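Side-chain contacts in nigritoxine (Vibrio nigripulchritudo, PDB 5M41), which is a bacterial toxin active against crustaceans and insects and has a fold described as new: residues L629-K632 against F633-K637; T615-F618 against E619-Y622; Y609-G612 against K613-G616; K685-E688 against F689-N692. All blocks are in the same frame, centred on the assembly; numbering follows the deposited sequence.

Contact 1. Residues L629-K632 against F633-K637; sequences LVRK and FKTKK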
# COMPACT_ATOMS: atom_id res chain seq x y z
N LEU A 629 12.12 0.51 -22.00
CA LEU A 629 11.01 0.57 -22.96
C LEU A 629 11.07 1.78 -23.90
O LEU A 629 10.78 1.68 -25.09
CB LEU A 629 9.66 0.53 -22.23
CG LEU A 629 9.33 -0.83 -21.59
CD1 LEU A 629 8.21 -0.73 -20.55
CD2 LEU A 629 9.01 -1.86 -22.67
N VAL A 630 11.45 2.93 -23.34
CA VAL A 630 11.66 4.12 -24.14
C VAL A 630 12.80 3.84 -25.12
O VAL A 630 12.67 4.14 -26.30
CB VAL A 630 11.95 5.36 -23.25
CG1 VAL A 630 12.47 6.53 -24.08
CG2 VAL A 630 10.68 5.77 -22.50
N ARG A 631 13.89 3.24 -24.63
CA ARG A 631 15.05 2.98 -25.48
C ARG A 631 14.77 1.95 -26.58
O ARG A 631 15.41 1.97 -27.63
CB ARG A 631 16.25 2.57 -24.62
CG ARG A 631 17.55 2.35 -25.38
CD ARG A 631 18.70 2.06 -24.42
NE ARG A 631 18.39 0.96 -23.50
CZ ARG A 631 18.35 1.09 -22.18
NH1 ARG A 631 18.61 2.25 -21.60
NH2 ARG A 631 18.05 0.04 -21.42
N LYS A 632 13.78 1.08 -26.36
CA LYS A 632 13.43 0.04 -27.33
C LYS A 632 13.08 0.65 -28.69
O LYS A 632 13.47 0.11 -29.73
CB LYS A 632 12.29 -0.86 -26.78
CG LYS A 632 11.56 -1.79 -27.75
CD LYS A 632 10.26 -1.15 -28.24
CE LYS A 632 9.63 -1.95 -29.37
NZ LYS A 632 8.64 -1.17 -30.17
N PHE A 633 12.40 1.80 -28.68
CA PHE A 633 11.94 2.45 -29.90
C PHE A 633 13.07 3.06 -30.76
O PHE A 633 12.83 3.44 -31.91
CB PHE A 633 10.86 3.48 -29.56
CG PHE A 633 9.57 2.86 -29.09
CD1 PHE A 633 8.65 2.36 -30.00
CD2 PHE A 633 9.29 2.76 -27.73
CE1 PHE A 633 7.46 1.79 -29.56
CE2 PHE A 633 8.12 2.15 -27.28
CZ PHE A 633 7.21 1.67 -28.20
N LYS A 634 14.28 3.13 -30.19
CA LYS A 634 15.48 3.66 -30.84
C LYS A 634 16.45 2.55 -31.20
O LYS A 634 17.51 2.81 -31.76
CB LYS A 634 16.21 4.62 -29.90
CG LYS A 634 15.41 5.85 -29.48
CD LYS A 634 16.02 6.46 -28.23
CE LYS A 634 15.46 7.85 -27.98
NZ LYS A 634 15.23 8.07 -26.53
N THR A 635 16.08 1.31 -30.88
CA THR A 635 16.97 0.16 -31.03
C THR A 635 16.54 -0.75 -32.18
O THR A 635 15.37 -1.14 -32.27
CB THR A 635 17.05 -0.62 -29.69
OG1 THR A 635 17.28 0.30 -28.62
CG2 THR A 635 18.17 -1.69 -29.72
N LYS A 636 17.48 -1.10 -33.04
CA LYS A 636 17.22 -2.01 -34.16
C LYS A 636 17.11 -3.47 -33.71
O LYS A 636 17.60 -3.85 -32.63
CB LYS A 636 18.32 -1.88 -35.23
CG LYS A 636 18.41 -0.53 -35.95
CD LYS A 636 19.84 -0.35 -36.47
CE LYS A 636 19.91 0.16 -37.90
NZ LYS A 636 19.44 1.57 -38.03
N LYS A 637 16.49 -4.30 -34.55
CA LYS A 637 16.13 -5.68 -34.20
C LYS A 637 17.30 -6.55 -33.70
O LYS A 637 17.14 -7.33 -32.77
CB LYS A 637 15.41 -6.37 -35.37
CG LYS A 637 16.21 -6.36 -36.67
CD LYS A 637 15.43 -6.88 -37.86
CE LYS A 637 16.30 -6.87 -39.12
NZ LYS A 637 15.51 -7.33 -40.29
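Lys632 and Phe633 meet where helix 625-632 gives way to a type I beta turn, Lys632 to Thr635, that leads the chain off toward strand 649-652. Two interactions join the lysine to the ring. The aliphatic part of Lys632 lies across one face of the Phe633 ring, a CH-pi contact with CD 3.9 Å from the ring centroid and only 5° off the normal. Beyond it the ammonium stays near the same ring: Lys632 NZ is 3.8 Å from the Phe633 centroid, an off-centre cation-pi contact shifted toward CE1. With CG anti to the backbone N (chi1 166°) and a bend at chi2 of -97°, the lysine chain folds back over its neighbour instead of running outward. NZ is also held by a salt bridge to Glu602 and a hydrogen bond to the carbonyl of Ser581, so the ring is one of several partners for this buried charge.

The hydrogen bonds centre on the carbonyl of Arg631. Arg631 O accepts Lys634 N at 3.0 Å and Thr635 OG1 at 2.7 Å, the two donors arriving from opposite faces of the carbonyl plane. The turn is closed by Thr635 N, 3.1 Å from Lys632 O, while the bond from Phe633 N to Val630 O is weak.

Apolar packing places the helix end against helix 546-555, where Leu629 and Val630 both touch Phe550. On the exposed side, the side chain of Lys634 runs alongside Val630, bringing its NZ to 4.0 Å from Val630 CG1.

Contact 2. Residues T615-F618 against E619-Y622; sequences TGDF and ENKY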
# COMPACT_ATOMS: atom_id res chain seq x y z
N THR A 615 11.89 -13.26 -15.26
CA THR A 615 12.65 -13.41 -14.02
C THR A 615 11.84 -12.99 -12.80
O THR A 615 12.18 -13.36 -11.66
CB THR A 615 13.95 -12.58 -14.03
OG1 THR A 615 13.62 -11.19 -14.03
CG2 THR A 615 14.85 -12.95 -15.23
N GLY A 616 10.79 -12.21 -13.02
CA GLY A 616 10.01 -11.64 -11.93
C GLY A 616 10.62 -10.35 -11.40
O GLY A 616 10.00 -9.66 -10.60
N ASP A 617 11.83 -10.03 -11.85
CA ASP A 617 12.52 -8.80 -11.45
C ASP A 617 13.27 -8.16 -12.64
O ASP A 617 14.50 -8.23 -12.73
CB ASP A 617 13.46 -9.07 -10.28
CG ASP A 617 14.03 -7.79 -9.64
OD1 ASP A 617 13.85 -6.68 -10.20
OD2 ASP A 617 14.66 -7.91 -8.58
N PHE A 618 12.53 -7.50 -13.52
CA PHE A 618 13.13 -6.90 -14.70
C PHE A 618 14.31 -6.01 -14.36
O PHE A 618 15.37 -6.12 -14.99
CB PHE A 618 12.09 -6.08 -15.47
CG PHE A 618 12.56 -5.64 -16.83
CD1 PHE A 618 12.30 -6.42 -17.95
CD2 PHE A 618 13.28 -4.46 -16.99
CE1 PHE A 618 12.73 -6.02 -19.20
CE2 PHE A 618 13.71 -4.05 -18.25
CZ PHE A 618 13.43 -4.84 -19.36
N GLU A 619 14.14 -5.12 -13.38
CA GLU A 619 15.18 -4.15 -13.02
C GLU A 619 16.51 -4.81 -12.69
O GLU A 619 17.56 -4.32 -13.06
CB GLU A 619 14.76 -3.27 -11.84
CG GLU A 619 14.02 -2.02 -12.26
CD GLU A 619 14.37 -0.80 -11.42
OE1 GLU A 619 13.44 -0.17 -10.87
OE2 GLU A 619 15.57 -0.45 -11.33
N ASN A 620 16.44 -5.93 -11.97
CA ASN A 620 17.64 -6.68 -11.63
C ASN A 620 18.39 -7.18 -12.85
O ASN A 620 19.61 -7.14 -12.88
CB ASN A 620 17.31 -7.86 -10.71
CG ASN A 620 18.52 -8.69 -10.39
OD1 ASN A 620 19.39 -8.27 -9.62
ND2 ASN A 620 18.61 -9.86 -10.99
N LYS A 621 17.64 -7.64 -13.85
CA LYS A 621 18.21 -8.25 -15.05
C LYS A 621 18.69 -7.23 -16.08
O LYS A 621 19.83 -7.27 -16.52
CB LYS A 621 17.19 -9.21 -15.67
CG LYS A 621 17.62 -9.88 -16.96
CD LYS A 621 18.78 -10.86 -16.76
CE LYS A 621 19.49 -11.11 -18.09
NZ LYS A 621 20.52 -12.19 -18.01
N TYR A 622 17.80 -6.33 -16.49
CA TYR A 622 18.16 -5.26 -17.39
C TYR A 622 17.95 -3.99 -16.61
O TYR A 622 17.66 -4.04 -15.42
CB TYR A 622 17.33 -5.33 -18.67
CG TYR A 622 17.51 -6.64 -19.41
CD1 TYR A 622 18.78 -7.06 -19.82
CD2 TYR A 622 16.42 -7.45 -19.70
CE1 TYR A 622 18.95 -8.26 -20.48
CE2 TYR A 622 16.58 -8.66 -20.38
CZ TYR A 622 17.85 -9.06 -20.77
OH TYR A 622 18.03 -10.25 -21.44
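From Asp617 to Tyr622 the backbone makes a short helix, 618-621, entered through an N-cap and closed by the bond from Tyr622 N to Phe618 O at 2.9 Å. Asp617 is the N-cap residue, and its carboxylate accepts the backbone N-H of Asn620, with OD1 3.2 Å from Asn620 N. Having CG anti to the backbone N (chi1 -170°) swings the carboxylate over the first turn, where Asn620 N meets OD1 from well above the carboxylate plane, 69° out of it. The other oxygen, OD2, rests against CB of Asn620 and takes a salt bridge from Lys408, so both oxygens of the cap are engaged. Positive charge from Lys408 and the amides at the helix start would probably favour the ionised form of this carboxylate.

Just upstream, Thr615 forms an ST turn: its OG1 accepts Asp617 N at 3.0 Å, linking the end of helix 603-614 to the cap across Gly616, whose phi is positive. The same hydroxyl donates to the carbonyl of Gly612.

The aromatic pair spans the helix, from Phe618 at its start to Tyr622 just beyond its end. The edge of Tyr622 is turned toward the face of Phe618 in an edge-to-face arrangement, with ring centroids 5.7 Å apart and planes at 63°. Phe618 is buried and also meets Tyr609 and Trp628, whereas the phenol of Tyr622 ends in a hydrogen bond to Asp641. On the tyrosine itself, CG of Lys621 covers one face. Phe618 CE2 also lies 3.9 Å from CB of Tyr622.

Contact 3. Residues Y609-G612 against K613-G616; sequences YIEG and KKTG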
# COMPACT_ATOMS: atom_id res chain seq x y z
N TYR A 609 12.44 -8.43 -23.85
CA TYR A 609 11.56 -7.88 -22.81
C TYR A 609 10.93 -9.00 -21.99
O TYR A 609 10.97 -8.96 -20.76
CB TYR A 609 10.52 -6.90 -23.36
CG TYR A 609 9.57 -6.40 -22.29
CD1 TYR A 609 9.95 -5.37 -21.42
CD2 TYR A 609 8.31 -6.98 -22.13
CE1 TYR A 609 9.09 -4.92 -20.43
CE2 TYR A 609 7.44 -6.54 -21.14
CZ TYR A 609 7.83 -5.50 -20.29
OH TYR A 609 6.96 -5.06 -19.31
N ILE A 610 10.38 -10.01 -22.65
CA ILE A 610 9.67 -11.07 -21.96
C ILE A 610 10.62 -11.90 -21.08
O ILE A 610 10.29 -12.20 -19.92
CB ILE A 610 8.86 -11.94 -22.95
CG1 ILE A 610 7.70 -11.11 -23.54
CG2 ILE A 610 8.30 -13.21 -22.28
CD1 ILE A 610 6.65 -10.64 -22.54
N GLU A 611 11.80 -12.24 -21.60
CA GLU A 611 12.81 -12.94 -20.80
C GLU A 611 13.19 -12.13 -19.56
O GLU A 611 13.37 -12.68 -18.49
CB GLU A 611 14.05 -13.30 -21.63
CG GLU A 611 13.75 -14.31 -22.73
CD GLU A 611 13.36 -15.67 -22.17
OE1 GLU A 611 14.11 -16.20 -21.34
OE2 GLU A 611 12.31 -16.22 -22.55
N GLY A 612 13.25 -10.81 -19.70
CA GLY A 612 13.49 -9.94 -18.57
C GLY A 612 12.36 -10.00 -17.56
O GLY A 612 12.59 -10.20 -16.36
N LYS A 613 11.13 -9.81 -18.04
CA LYS A 613 9.95 -9.88 -17.19
C LYS A 613 9.74 -11.27 -16.58
O LYS A 613 9.19 -11.37 -15.49
CB LYS A 613 8.70 -9.45 -17.95
CG LYS A 613 8.59 -7.96 -18.16
CD LYS A 613 8.55 -7.19 -16.84
CE LYS A 613 7.14 -6.97 -16.35
NZ LYS A 613 7.10 -5.90 -15.31
N LYS A 614 10.17 -12.32 -17.29
CA LYS A 614 10.04 -13.71 -16.80
C LYS A 614 10.79 -13.97 -15.50
O LYS A 614 10.38 -14.83 -14.73
CB LYS A 614 10.53 -14.72 -17.84
CG LYS A 614 9.47 -15.17 -18.81
CD LYS A 614 10.06 -15.93 -19.99
CE LYS A 614 10.90 -17.14 -19.58
NZ LYS A 614 11.10 -18.02 -20.78
N THR A 615 11.89 -13.26 -15.26
CA THR A 615 12.65 -13.41 -14.02
C THR A 615 11.84 -12.99 -12.80
O THR A 615 12.18 -13.36 -11.66
CB THR A 615 13.95 -12.58 -14.03
OG1 THR A 615 13.62 -11.19 -14.03
CG2 THR A 615 14.85 -12.95 -15.23
N GLY A 616 10.79 -12.21 -13.02
CA GLY A 616 10.01 -11.64 -11.93
C GLY A 616 10.62 -10.35 -11.40
O GLY A 616 10.00 -9.66 -10.60
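Glu611 and Lys614 lie side by side on the last turn of helix 603-614 and form a salt bridge, with OE2 2.8 Å from NZ. The ammonium meets OE2 on the syn side, 23° out of the carboxylate plane. Bent at chi2 (-66°), Glu611 holds its carboxylate beside the helix, and the Lys614 chain reaches back along it to bring NZ there, its CD passing 4.0 Å from Ile610 CG2. NZ also donates to Asn732 OD1 and to the carbonyl of Val729, while Glu611 OE1 receives a weak bond from Gln728.

In the backbone, Lys613 N reaches Tyr609 O at 2.9 Å in a nearly straight bond. Lys614 N meets Ile610 O at 2.6 Å, less straight (N-H...O 143°). The carbonyl of Gly612 is taken instead by the Thr615 hydroxyl, with OG1 2.7 Å from Gly612 O, and more weakly by Thr615 N. Gly616 N returns to Lys613 O at 3.1 Å as the helix runs out.

Over one face of the Tyr609 ring sits CG of Lys613, 3.7 Å from the centroid and displaced toward the hydroxyl end. Past the ring, Lys613 NZ pairs with Asp687, and Tyr609 OH is hydrogen-bonded to Glu625. The two lysines thus tie the helix end outward differently: Lys613 by an ionic link to Asp687, Lys614 by hydrogen bonds to Asn732 and Val729.

Contact 4. Residues K685-E688 against F689-N692; sequences KNDE and FALN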
# COMPACT_ATOMS: atom_id res chain seq x y z
N LYS A 685 2.64 -12.33 -15.85
CA LYS A 685 1.26 -12.07 -15.44
C LYS A 685 1.12 -11.29 -14.13
O LYS A 685 0.07 -10.70 -13.90
CB LYS A 685 0.50 -13.39 -15.35
CG LYS A 685 -0.90 -13.34 -15.94
CD LYS A 685 -1.56 -14.71 -15.77
CE LYS A 685 -2.81 -14.83 -16.64
NZ LYS A 685 -3.40 -16.20 -16.57
N ASN A 686 2.16 -11.28 -13.29
CA ASN A 686 2.20 -10.43 -12.09
C ASN A 686 2.11 -8.94 -12.41
O ASN A 686 1.63 -8.15 -11.59
CB ASN A 686 3.50 -10.65 -11.31
CG ASN A 686 3.60 -12.03 -10.68
OD1 ASN A 686 2.60 -12.74 -10.55
ND2 ASN A 686 4.81 -12.41 -10.28
N ASP A 687 2.60 -8.55 -13.59
CA ASP A 687 2.45 -7.16 -14.03
C ASP A 687 1.34 -7.08 -15.09
O ASP A 687 1.60 -7.07 -16.30
CB ASP A 687 3.79 -6.65 -14.55
CG ASP A 687 3.79 -5.15 -14.86
OD1 ASP A 687 2.73 -4.49 -14.90
OD2 ASP A 687 4.91 -4.63 -15.08
N GLU A 688 0.10 -7.00 -14.61
CA GLU A 688 -1.07 -6.95 -15.48
C GLU A 688 -1.09 -5.70 -16.36
O GLU A 688 -1.57 -5.75 -17.50
CB GLU A 688 -2.34 -6.95 -14.63
CG GLU A 688 -2.79 -8.33 -14.21
CD GLU A 688 -4.08 -8.27 -13.40
OE1 GLU A 688 -4.07 -7.67 -12.29
OE2 GLU A 688 -5.10 -8.83 -13.87
N PHE A 689 -0.60 -4.60 -15.82
CA PHE A 689 -0.54 -3.34 -16.57
C PHE A 689 0.33 -3.50 -17.82
O PHE A 689 -0.09 -3.12 -18.93
CB PHE A 689 -0.04 -2.21 -15.67
CG PHE A 689 -0.03 -0.84 -16.34
CD1 PHE A 689 -1.20 -0.09 -16.43
CD2 PHE A 689 1.16 -0.31 -16.85
CE1 PHE A 689 -1.18 1.18 -17.02
CE2 PHE A 689 1.18 0.95 -17.44
CZ PHE A 689 0.01 1.70 -17.52
N ALA A 690 1.52 -4.09 -17.66
CA ALA A 690 2.41 -4.32 -18.77
C ALA A 690 1.79 -5.27 -19.76
O ALA A 690 1.72 -4.95 -20.95
CB ALA A 690 3.75 -4.86 -18.30
N LEU A 691 1.32 -6.43 -19.28
CA LEU A 691 0.74 -7.45 -20.17
C LEU A 691 -0.50 -6.99 -20.96
O LEU A 691 -0.59 -7.28 -22.16
CB LEU A 691 0.41 -8.74 -19.39
CG LEU A 691 0.14 -10.00 -20.20
CD1 LEU A 691 1.29 -10.31 -21.16
CD2 LEU A 691 -0.09 -11.17 -19.27
N ASN A 692 -1.44 -6.32 -20.29
CA ASN A 692 -2.61 -5.73 -20.98
C ASN A 692 -2.21 -4.74 -22.10
O ASN A 692 -2.78 -4.77 -23.20
CB ASN A 692 -3.53 -5.00 -19.98
CG ASN A 692 -4.25 -5.95 -19.04
OD1 ASN A 692 -4.26 -7.17 -19.24
ND2 ASN A 692 -4.86 -5.41 -17.98
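Asp687 packs against Ala690 at the start of helix 688-704, where it serves as the N-cap. This is the tight part of the contact. Asp687 OD1 accepts Ala690 N at 3.0 Å in a fairly straight bond, N-H...O 164°, although the donor comes from above the carboxylate plane. OD2 of Asp687 lies against the methyl group of the same alanine, 3.4 Å from Ala690 CB. A chi1 of -172°, with CG anti to the backbone N, is what carries the carboxylate over the first helical turn. The main-chain bonds of the first turn follow: Leu691 N meets Asp687 O at 3.1 Å in the carbonyl plane, and Asn692 N meets Glu688 O at 2.9 Å. Ala690 is buried and touches Tyr580, so the capped turn is pressed into the surrounding structure on that side.

The solvent side is looser. Lys685 comes from the preceding 3-10 segment and passes obliquely by Leu691, CG to CD2 4.1 Å, before its extended chain reaches a weak bond with the carbonyl of Asn676. Exposed Glu688 meets the following residues mainly through its backbone and CB. Asn692 curls back over the carbonyl of Glu688, placing its CG 3.1 Å from that O, but ND2 is poorly angled for a hydrogen bond.

The buried carboxylate of Asp687 thus combines a cap with a salt bridge from OD2 to Lys613. Such a setting would probably stabilise its negative charge, and one side chain both caps helix 688-704 and ties it to helix 603-614.

Contacts 2 and 3 are the nearest pair, their centres about 6 Å apart; they share Thr615 and Gly616, and Phe618 of contact 2 packs on Tyr609 and Gly612 of contact 3. Contact 3 also joins the other two. Toward contact 4, about 12 Å away between centres, Lys613 NZ forms a short salt bridge with Asp687 OD2, and Tyr609 OH touches Ala690 CB. Toward contact 1, about 16 Å away between centres, Tyr609 CE1 meets Leu629 CD2 at 3.8 Å. Contacts 1, 2 and 4 do not touch one another. None includes the magnesium ligands Val189, Glu192 and Asp195, which belong to an earlier part of the chain.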